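PDB 1C3C: protein (adenylosuccinate lyase) from Thermotoga maritima, which catalyses, as an adenylosuccinate lyase, the release of fumarate from adenylosuccinate and, in an earlier step of de novo purine synthesis, from SAICAR. Local coordinates for residues C120-E125 and T325-V330; R21-E26 and A51-E56. One frame throughout, in Å; residues are numbered along the deposited sequence.

Interaction 1: residues C120-E125 and T325-V330; sequences CDVLWE and TATNVV
V122 and L123 of helix 93-129 meet T327 and V330 of helix 303-332 inside the long helical bundle that characterises the fumarase/aspartase superfamily. The two helices run the same way here: the short segments lie 18° from parallel, with axes 9.5 Å apart. V122 has the largest share on its helix and uses both of its methyls. With chi1 at 165°, its CG1 stands opposite the backbone N and reaches V330, while CG2 is left to meet T327. That second pairing is the tighter of the two, V122 CG2 lying 3.7 Å from T327 CG2, and the two side chains meet at a slant. T327 can offer a methyl because chi1 of -60° turns OG1 back along its own helix, where it hydrogen-bonds to the carbonyl O of I323; the hydroxyl is thus satisfied within a buried, apolar interface. V330 points at the other helix, and its CG1 touches both V122 CG1 and L123 CD2. The V122 and V330 side chains pass each other in opposite senses, whereas L123 comes in nearly at right angles; its CB does not point at the partner helix, but its end comes nearer. F119 and V126, one turn away on helix 93-129, extend the apolar layer over V330, and M160 of helix 149-173 packs on L123. The leucine branch that completes the contact is CD2, 4.0 Å from CG1 of V330.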
ATOM      1  N   CYS A 120      22.035   7.493 -16.868  1.00  9.92           N
ATOM      2  CA  CYS A 120      22.892   8.502 -16.264  1.00 11.14           C
ATOM      3  C   CYS A 120      23.757   9.206 -17.301  1.00 11.72           C
ATOM      4  O   CYS A 120      23.961  10.434 -17.262  1.00 10.87           O
ATOM      5  CB  CYS A 120      23.807   7.792 -15.212  1.00 11.71           C
ATOM      6  SG  CYS A 120      22.909   7.369 -13.702  1.00 12.60           S
ATOM      7  N   ASP A 121      24.332   8.417 -18.238  1.00 12.16           N
ATOM      8  CA  ASP A 121      25.191   9.026 -19.261  1.00 13.67           C
ATOM      9  C   ASP A 121      24.396  10.057 -20.076  1.00 12.94           C
ATOM     10  O   ASP A 121      24.888  11.148 -20.377  1.00 13.54           O
ATOM     11  CB  ASP A 121      25.784   7.967 -20.188  1.00 16.34           C
ATOM     12  CG  ASP A 121      26.820   7.066 -19.531  1.00 19.88           C
ATOM     13  OD1 ASP A 121      27.420   7.398 -18.485  1.00 20.24           O
ATOM     14  OD2 ASP A 121      27.020   5.956 -20.083  1.00 21.77           O
ATOM     15  N   VAL A 122      23.177   9.699 -20.451  1.00 11.34           N
ATOM     16  CA  VAL A 122      22.304  10.605 -21.203  1.00 11.94           C
ATOM     17  C   VAL A 122      21.970  11.846 -20.391  1.00 11.29           C
ATOM     18  O   VAL A 122      21.994  12.978 -20.908  1.00 12.34           O
ATOM     19  CB  VAL A 122      21.035   9.870 -21.649  1.00 12.41           C
ATOM     20  CG1 VAL A 122      19.945  10.838 -22.099  1.00 13.55           C
ATOM     21  CG2 VAL A 122      21.381   8.898 -22.800  1.00 13.52           C
ATOM     22  N   LEU A 123      21.630  11.646 -19.116  1.00 10.91           N
ATOM     23  CA  LEU A 123      21.331  12.792 -18.250  1.00 10.70           C
ATOM     24  C   LEU A 123      22.534  13.721 -18.085  1.00 11.12           C
ATOM     25  O   LEU A 123      22.313  14.944 -18.123  1.00 10.94           O
ATOM     26  CB  LEU A 123      20.855  12.283 -16.886  1.00  9.48           C
ATOM     27  CG  LEU A 123      19.453  11.625 -16.918  1.00  8.50           C
ATOM     28  CD1 LEU A 123      19.220  10.764 -15.678  1.00  9.26           C
ATOM     29  CD2 LEU A 123      18.366  12.694 -16.927  1.00  9.92           C
ATOM     30  N   TRP A 124      23.745  13.152 -17.937  1.00 11.39           N
ATOM     31  CA  TRP A 124      24.916  14.028 -17.830  1.00 11.65           C
ATOM     32  C   TRP A 124      25.102  14.835 -19.113  1.00 11.88           C
ATOM     33  O   TRP A 124      25.403  16.055 -19.044  1.00 11.88           O
ATOM     34  CB  TRP A 124      26.149  13.168 -17.599  1.00 12.37           C
ATOM     35  CG  TRP A 124      27.443  13.927 -17.456  1.00 14.03           C
ATOM     36  CD1 TRP A 124      28.486  13.906 -18.346  1.00 15.61           C
ATOM     37  CD2 TRP A 124      27.838  14.803 -16.400  1.00 14.46           C
ATOM     38  NE1 TRP A 124      29.517  14.719 -17.892  1.00 15.38           N
ATOM     39  CE2 TRP A 124      29.128  15.276 -16.687  1.00 15.06           C
ATOM     40  CE3 TRP A 124      27.200  15.246 -15.233  1.00 14.39           C
ATOM     41  CZ2 TRP A 124      29.795  16.173 -15.851  1.00 14.91           C
ATOM     42  CZ3 TRP A 124      27.855  16.127 -14.395  1.00 14.77           C
ATOM     43  CH2 TRP A 124      29.152  16.613 -14.708  1.00 14.53           C
ATOM     44  N   GLU A 125      24.977  14.179 -20.273  1.00 12.88           N
ATOM     45  CA  GLU A 125      25.103  14.878 -21.567  1.00 15.26           C
ATOM     46  C   GLU A 125      24.092  16.023 -21.667  1.00 13.42           C
ATOM     47  O   GLU A 125      24.447  17.122 -22.082  1.00 13.23           O
ATOM     48  CB  GLU A 125      24.903  13.899 -22.735  1.00 20.89           C
ATOM     49  CG  GLU A 125      25.195  14.407 -24.128  1.00 28.84           C
ATOM     50  CD  GLU A 125      24.817  13.446 -25.248  1.00 35.50           C
ATOM     51  OE1 GLU A 125      24.886  13.813 -26.457  1.00 38.42           O
ATOM     52  OE2 GLU A 125      24.409  12.285 -24.960  1.00 38.27           O
ATOM     53  N   THR A 325      12.745   3.621 -21.775  1.00 10.74           N
ATOM     54  CA  THR A 325      11.831   4.613 -22.333  1.00 11.01           C
ATOM     55  C   THR A 325      12.187   6.019 -21.872  1.00 11.02           C
ATOM     56  O   THR A 325      12.272   6.944 -22.691  1.00 10.94           O
ATOM     57  CB  THR A 325      10.388   4.275 -21.914  1.00 11.14           C
ATOM     58  OG1 THR A 325      10.041   2.999 -22.492  1.00 11.59           O
ATOM     59  CG2 THR A 325       9.382   5.291 -22.465  1.00 12.27           C
ATOM     60  N   ALA A 326      12.436   6.195 -20.552  1.00 11.04           N
ATOM     61  CA  ALA A 326      12.854   7.497 -20.050  1.00 10.57           C
ATOM     62  C   ALA A 326      14.158   7.946 -20.702  1.00 10.46           C
ATOM     63  O   ALA A 326      14.354   9.150 -20.917  1.00 10.93           O
ATOM     64  CB  ALA A 326      13.053   7.504 -18.510  1.00 11.94           C
ATOM     65  N   THR A 327      15.071   6.995 -20.911  1.00 10.75           N
ATOM     66  CA  THR A 327      16.342   7.369 -21.553  1.00 11.08           C
ATOM     67  C   THR A 327      16.056   7.975 -22.935  1.00 11.73           C
ATOM     68  O   THR A 327      16.637   8.999 -23.318  1.00 12.27           O
ATOM     69  CB  THR A 327      17.232   6.125 -21.688  1.00 11.37           C
ATOM     70  OG1 THR A 327      17.510   5.554 -20.392  1.00 11.30           O
ATOM     71  CG2 THR A 327      18.581   6.476 -22.319  1.00 11.78           C
ATOM     72  N   ASN A 328      15.194   7.329 -23.720  1.00 12.28           N
ATOM     73  CA  ASN A 328      14.889   7.876 -25.068  1.00 14.31           C
ATOM     74  C   ASN A 328      14.154   9.203 -24.947  1.00 13.24           C
ATOM     75  O   ASN A 328      14.429  10.112 -25.739  1.00 13.36           O
ATOM     76  CB  ASN A 328      14.035   6.885 -25.880  1.00 18.29           C
ATOM     77  CG  ASN A 328      13.742   7.491 -27.253  1.00 23.04           C
ATOM     78  OD1 ASN A 328      12.654   7.951 -27.640  1.00 26.49           O
ATOM     79  ND2 ASN A 328      14.821   7.587 -28.024  1.00 25.57           N
ATOM     80  N   VAL A 329      13.215   9.342 -23.999  1.00 12.28           N
ATOM     81  CA  VAL A 329      12.583  10.655 -23.814  1.00 12.16           C
ATOM     82  C   VAL A 329      13.624  11.755 -23.593  1.00 12.37           C
ATOM     83  O   VAL A 329      13.610  12.797 -24.280  1.00 13.39           O
ATOM     84  CB  VAL A 329      11.587  10.589 -22.631  1.00 12.22           C
ATOM     85  CG1 VAL A 329      11.049  11.977 -22.237  1.00 12.71           C
ATOM     86  CG2 VAL A 329      10.433   9.685 -23.085  1.00 11.02           C
ATOM     87  N   VAL A 330      14.550  11.569 -22.651  1.00 11.53           N
ATOM     88  CA  VAL A 330      15.452  12.665 -22.268  1.00 12.30           C
ATOM     89  C   VAL A 330      16.481  12.868 -23.395  1.00 12.84           C
ATOM     90  O   VAL A 330      16.822  14.003 -23.737  1.00 13.72           O
ATOM     91  CB  VAL A 330      16.183  12.335 -20.955  1.00 12.73           C
ATOM     92  CG1 VAL A 330      17.252  13.404 -20.652  1.00 14.01           C
ATOM     93  CG2 VAL A 330      15.172  12.300 -19.814  1.00 13.12           C
TER

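Interaction 2: residues R21-E26 and A51-E56; sequences RWLEVE and AKIDVE
L23, on helix 15-35, faces A51 and I53 in the linker between helices 43-50 and 55-65, a helix-to-loop contact in the N-terminal helical part of the lyase fold. The backbones stay well apart, the closest CA atoms, those of L23 and A51, being 8.0 Å from each other. A51 is the first residue to leave helical geometry after helix 43-50, and the chain then runs extended through K52 and I53 until D54, the N-cap of the next helix, whose OD1 accepts a hydrogen bond from the backbone N of L57. Between these backbones every touch is made with L23. Its CG lies anti to the backbone N (chi1 180°), and from there both methyls reach A51: CD1 and CD2 are each 3.8 Å from A51 CB. CD2 also comes within 3.7 Å of A51 O, a van der Waals approach to the carbonyl just past the end of helix 43-50. I53 adds a smaller share: its CB does not point at L23, but its end comes nearer. I76 of helix 68-80 also touches A51, and Y19 and R20, upstream on helix 15-35, pack against I53, so the linker packs against helices 15-35 and 68-80. The longest of the side-chain contacts, at 4.1 Å, is between L23 CD2 and I53 CD1.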
ATOM      1  N   ARG A  21      17.398 -22.419 -15.796  1.00 11.48           N
ATOM      2  CA  ARG A  21      18.007 -22.087 -14.504  1.00 11.14           C
ATOM      3  C   ARG A  21      17.906 -23.249 -13.508  1.00 11.06           C
ATOM      4  O   ARG A  21      18.888 -23.503 -12.786  1.00 11.15           O
ATOM      5  CB  ARG A  21      17.322 -20.869 -13.844  1.00  9.76           C
ATOM      6  CG  ARG A  21      17.726 -19.575 -14.549  1.00 10.73           C
ATOM      7  CD  ARG A  21      17.161 -18.367 -13.779  1.00 10.79           C
ATOM      8  NE  ARG A  21      15.684 -18.335 -13.745  1.00 11.49           N
ATOM      9  CZ  ARG A  21      14.983 -17.695 -14.698  1.00 11.88           C
ATOM     10  NH1 ARG A  21      15.621 -17.091 -15.699  1.00 12.87           N
ATOM     11  NH2 ARG A  21      13.670 -17.650 -14.586  1.00 11.87           N
ATOM     12  N   TRP A  22      16.780 -23.955 -13.492  1.00 10.22           N
ATOM     13  CA  TRP A  22      16.708 -25.129 -12.590  1.00  9.96           C
ATOM     14  C   TRP A  22      17.793 -26.144 -12.959  1.00 10.89           C
ATOM     15  O   TRP A  22      18.424 -26.721 -12.068  1.00 10.02           O
ATOM     16  CB  TRP A  22      15.345 -25.783 -12.655  1.00 10.59           C
ATOM     17  CG  TRP A  22      14.205 -24.951 -12.125  1.00 11.56           C
ATOM     18  CD1 TRP A  22      14.285 -23.688 -11.570  1.00 11.05           C
ATOM     19  CD2 TRP A  22      12.846 -25.357 -12.041  1.00 12.26           C
ATOM     20  NE1 TRP A  22      13.040 -23.301 -11.148  1.00 11.50           N
ATOM     21  CE2 TRP A  22      12.137 -24.291 -11.451  1.00 12.31           C
ATOM     22  CE3 TRP A  22      12.159 -26.527 -12.410  1.00 13.60           C
ATOM     23  CZ2 TRP A  22      10.766 -24.347 -11.226  1.00 13.60           C
ATOM     24  CZ3 TRP A  22      10.786 -26.579 -12.170  1.00 14.26           C
ATOM     25  CH2 TRP A  22      10.086 -25.497 -11.591  1.00 14.85           C
ATOM     26  N   LEU A  23      17.962 -26.389 -14.254  1.00 12.10           N
ATOM     27  CA  LEU A  23      19.024 -27.328 -14.684  1.00 13.71           C
ATOM     28  C   LEU A  23      20.408 -26.835 -14.297  1.00 13.51           C
ATOM     29  O   LEU A  23      21.286 -27.603 -13.857  1.00 12.43           O
ATOM     30  CB  LEU A  23      18.920 -27.570 -16.196  1.00 15.64           C
ATOM     31  CG  LEU A  23      19.959 -28.513 -16.787  1.00 17.55           C
ATOM     32  CD1 LEU A  23      19.929 -29.874 -16.152  1.00 17.16           C
ATOM     33  CD2 LEU A  23      19.684 -28.923 -18.221  1.00 17.48           C
ATOM     34  N   GLU A  24      20.661 -25.538 -14.464  1.00 13.44           N
ATOM     35  CA  GLU A  24      21.962 -24.976 -14.071  1.00 15.00           C
ATOM     36  C   GLU A  24      22.251 -25.237 -12.588  1.00 12.99           C
ATOM     37  O   GLU A  24      23.384 -25.564 -12.215  1.00 11.79           O
ATOM     38  CB  GLU A  24      21.971 -23.461 -14.206  1.00 18.66           C
ATOM     39  CG  GLU A  24      22.324 -22.830 -15.524  1.00 24.21           C
ATOM     40  CD  GLU A  24      22.528 -21.323 -15.194  1.00 27.24           C
ATOM     41  OE1 GLU A  24      21.525 -20.602 -15.238  1.00 27.45           O
ATOM     42  OE2 GLU A  24      23.636 -20.850 -14.800  1.00 28.86           O
ATOM     43  N   VAL A  25      21.237 -24.991 -11.747  1.00 10.50           N
ATOM     44  CA  VAL A  25      21.448 -25.291 -10.316  1.00 10.60           C
ATOM     45  C   VAL A  25      21.737 -26.778 -10.080  1.00 10.82           C
ATOM     46  O   VAL A  25      22.710 -27.116  -9.380  1.00 10.08           O
ATOM     47  CB  VAL A  25      20.197 -24.890  -9.509  1.00 10.59           C
ATOM     48  CG1 VAL A  25      20.357 -25.333  -8.041  1.00 11.36           C
ATOM     49  CG2 VAL A  25      19.978 -23.383  -9.584  1.00 10.90           C
ATOM     50  N   GLU A  26      20.905 -27.646 -10.668  1.00 10.20           N
ATOM     51  CA  GLU A  26      21.205 -29.080 -10.481  1.00 11.76           C
ATOM     52  C   GLU A  26      22.601 -29.501 -10.931  1.00 11.79           C
ATOM     53  O   GLU A  26      23.220 -30.365 -10.282  1.00 11.61           O
ATOM     54  CB  GLU A  26      20.165 -29.875 -11.265  1.00 12.35           C
ATOM     55  CG  GLU A  26      18.729 -29.738 -10.823  1.00 14.21           C
ATOM     56  CD  GLU A  26      18.343 -30.464  -9.575  1.00 16.90           C
ATOM     57  OE1 GLU A  26      19.172 -31.065  -8.860  1.00 18.42           O
ATOM     58  OE2 GLU A  26      17.126 -30.436  -9.302  1.00 17.63           O
ATOM     59  N   ALA A  51      20.722 -33.924 -20.639  1.00 21.04           N
ATOM     60  CA  ALA A  51      19.591 -33.226 -20.033  1.00 22.17           C
ATOM     61  C   ALA A  51      19.145 -32.099 -20.967  1.00 24.18           C
ATOM     62  O   ALA A  51      19.852 -31.109 -21.165  1.00 24.69           O
ATOM     63  CB  ALA A  51      19.925 -32.676 -18.656  1.00 21.94           C
ATOM     64  N   LYS A  52      17.996 -32.295 -21.577  1.00 25.59           N
ATOM     65  CA  LYS A  52      17.452 -31.306 -22.500  1.00 27.53           C
ATOM     66  C   LYS A  52      16.208 -30.654 -21.898  1.00 26.12           C
ATOM     67  O   LYS A  52      15.436 -31.312 -21.199  1.00 25.56           O
ATOM     68  CB  LYS A  52      17.015 -31.984 -23.795  1.00 30.95           C
ATOM     69  CG  LYS A  52      18.000 -32.975 -24.395  1.00 33.64           C
ATOM     70  CD  LYS A  52      19.289 -32.295 -24.825  1.00 35.07           C
ATOM     71  CE  LYS A  52      20.160 -33.255 -25.632  1.00 36.78           C
ATOM     72  NZ  LYS A  52      21.584 -32.790 -25.586  1.00 38.00           N
ATOM     73  N   ILE A  53      16.020 -29.368 -22.189  1.00 24.94           N
ATOM     74  CA  ILE A  53      14.803 -28.717 -21.710  1.00 25.23           C
ATOM     75  C   ILE A  53      13.658 -29.048 -22.648  1.00 26.87           C
ATOM     76  O   ILE A  53      13.726 -28.671 -23.819  1.00 28.47           O
ATOM     77  CB  ILE A  53      15.028 -27.187 -21.597  1.00 24.72           C
ATOM     78  CG1 ILE A  53      16.179 -26.910 -20.604  1.00 24.04           C
ATOM     79  CG2 ILE A  53      13.745 -26.512 -21.145  1.00 24.88           C
ATOM     80  CD1 ILE A  53      15.990 -27.563 -19.241  1.00 22.81           C
ATOM     81  N   ASP A  54      12.656 -29.754 -22.173  1.00 27.54           N
ATOM     82  CA  ASP A  54      11.457 -30.086 -22.937  1.00 29.36           C
ATOM     83  C   ASP A  54      10.236 -29.617 -22.143  1.00 28.11           C
ATOM     84  O   ASP A  54       9.715 -30.304 -21.261  1.00 26.78           O
ATOM     85  CB  ASP A  54      11.427 -31.593 -23.186  1.00 31.48           C
ATOM     86  CG  ASP A  54      10.252 -32.084 -24.005  1.00 34.07           C
ATOM     87  OD1 ASP A  54       9.310 -31.308 -24.276  1.00 34.53           O
ATOM     88  OD2 ASP A  54      10.273 -33.287 -24.368  1.00 35.63           O
ATOM     89  N   VAL A  55       9.844 -28.369 -22.397  1.00 28.09           N
ATOM     90  CA  VAL A  55       8.803 -27.728 -21.601  1.00 29.35           C
ATOM     91  C   VAL A  55       7.512 -28.535 -21.630  1.00 30.44           C
ATOM     92  O   VAL A  55       6.858 -28.724 -20.598  1.00 30.72           O
ATOM     93  CB  VAL A  55       8.520 -26.276 -22.041  1.00 29.41           C
ATOM     94  CG1 VAL A  55       7.386 -25.709 -21.207  1.00 28.98           C
ATOM     95  CG2 VAL A  55       9.771 -25.406 -21.903  1.00 29.23           C
ATOM     96  N   GLU A  56       7.104 -29.007 -22.808  1.00 31.60           N
ATOM     97  CA  GLU A  56       5.880 -29.796 -22.932  1.00 32.20           C
ATOM     98  C   GLU A  56       5.911 -31.071 -22.111  1.00 31.80           C
ATOM     99  O   GLU A  56       4.901 -31.392 -21.468  1.00 32.09           O
ATOM    100  CB  GLU A  56       5.589 -30.116 -24.401  1.00 33.71           C
TER

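How the interactions relate
The centre of interaction 1 lies about 13 Å from the centre of the chain, and all four touching residues are buried; that of interaction 2 lies about 32 Å from it, and two of the three are partly exposed. Their centres are 38 Å apart and the nearest atoms about 22 Å, and they share no segment. Helix 93-129 nevertheless spans both neighbourhoods: it supplies one side of interaction 1 and, through V96, L97 and A100, packs on W22 beside interaction 2. Both contacts are apolar. The bundle contact joins two near-parallel helices distant in sequence with two side chains from each, whereas the peripheral one sets a single leucine against a linker close in sequence.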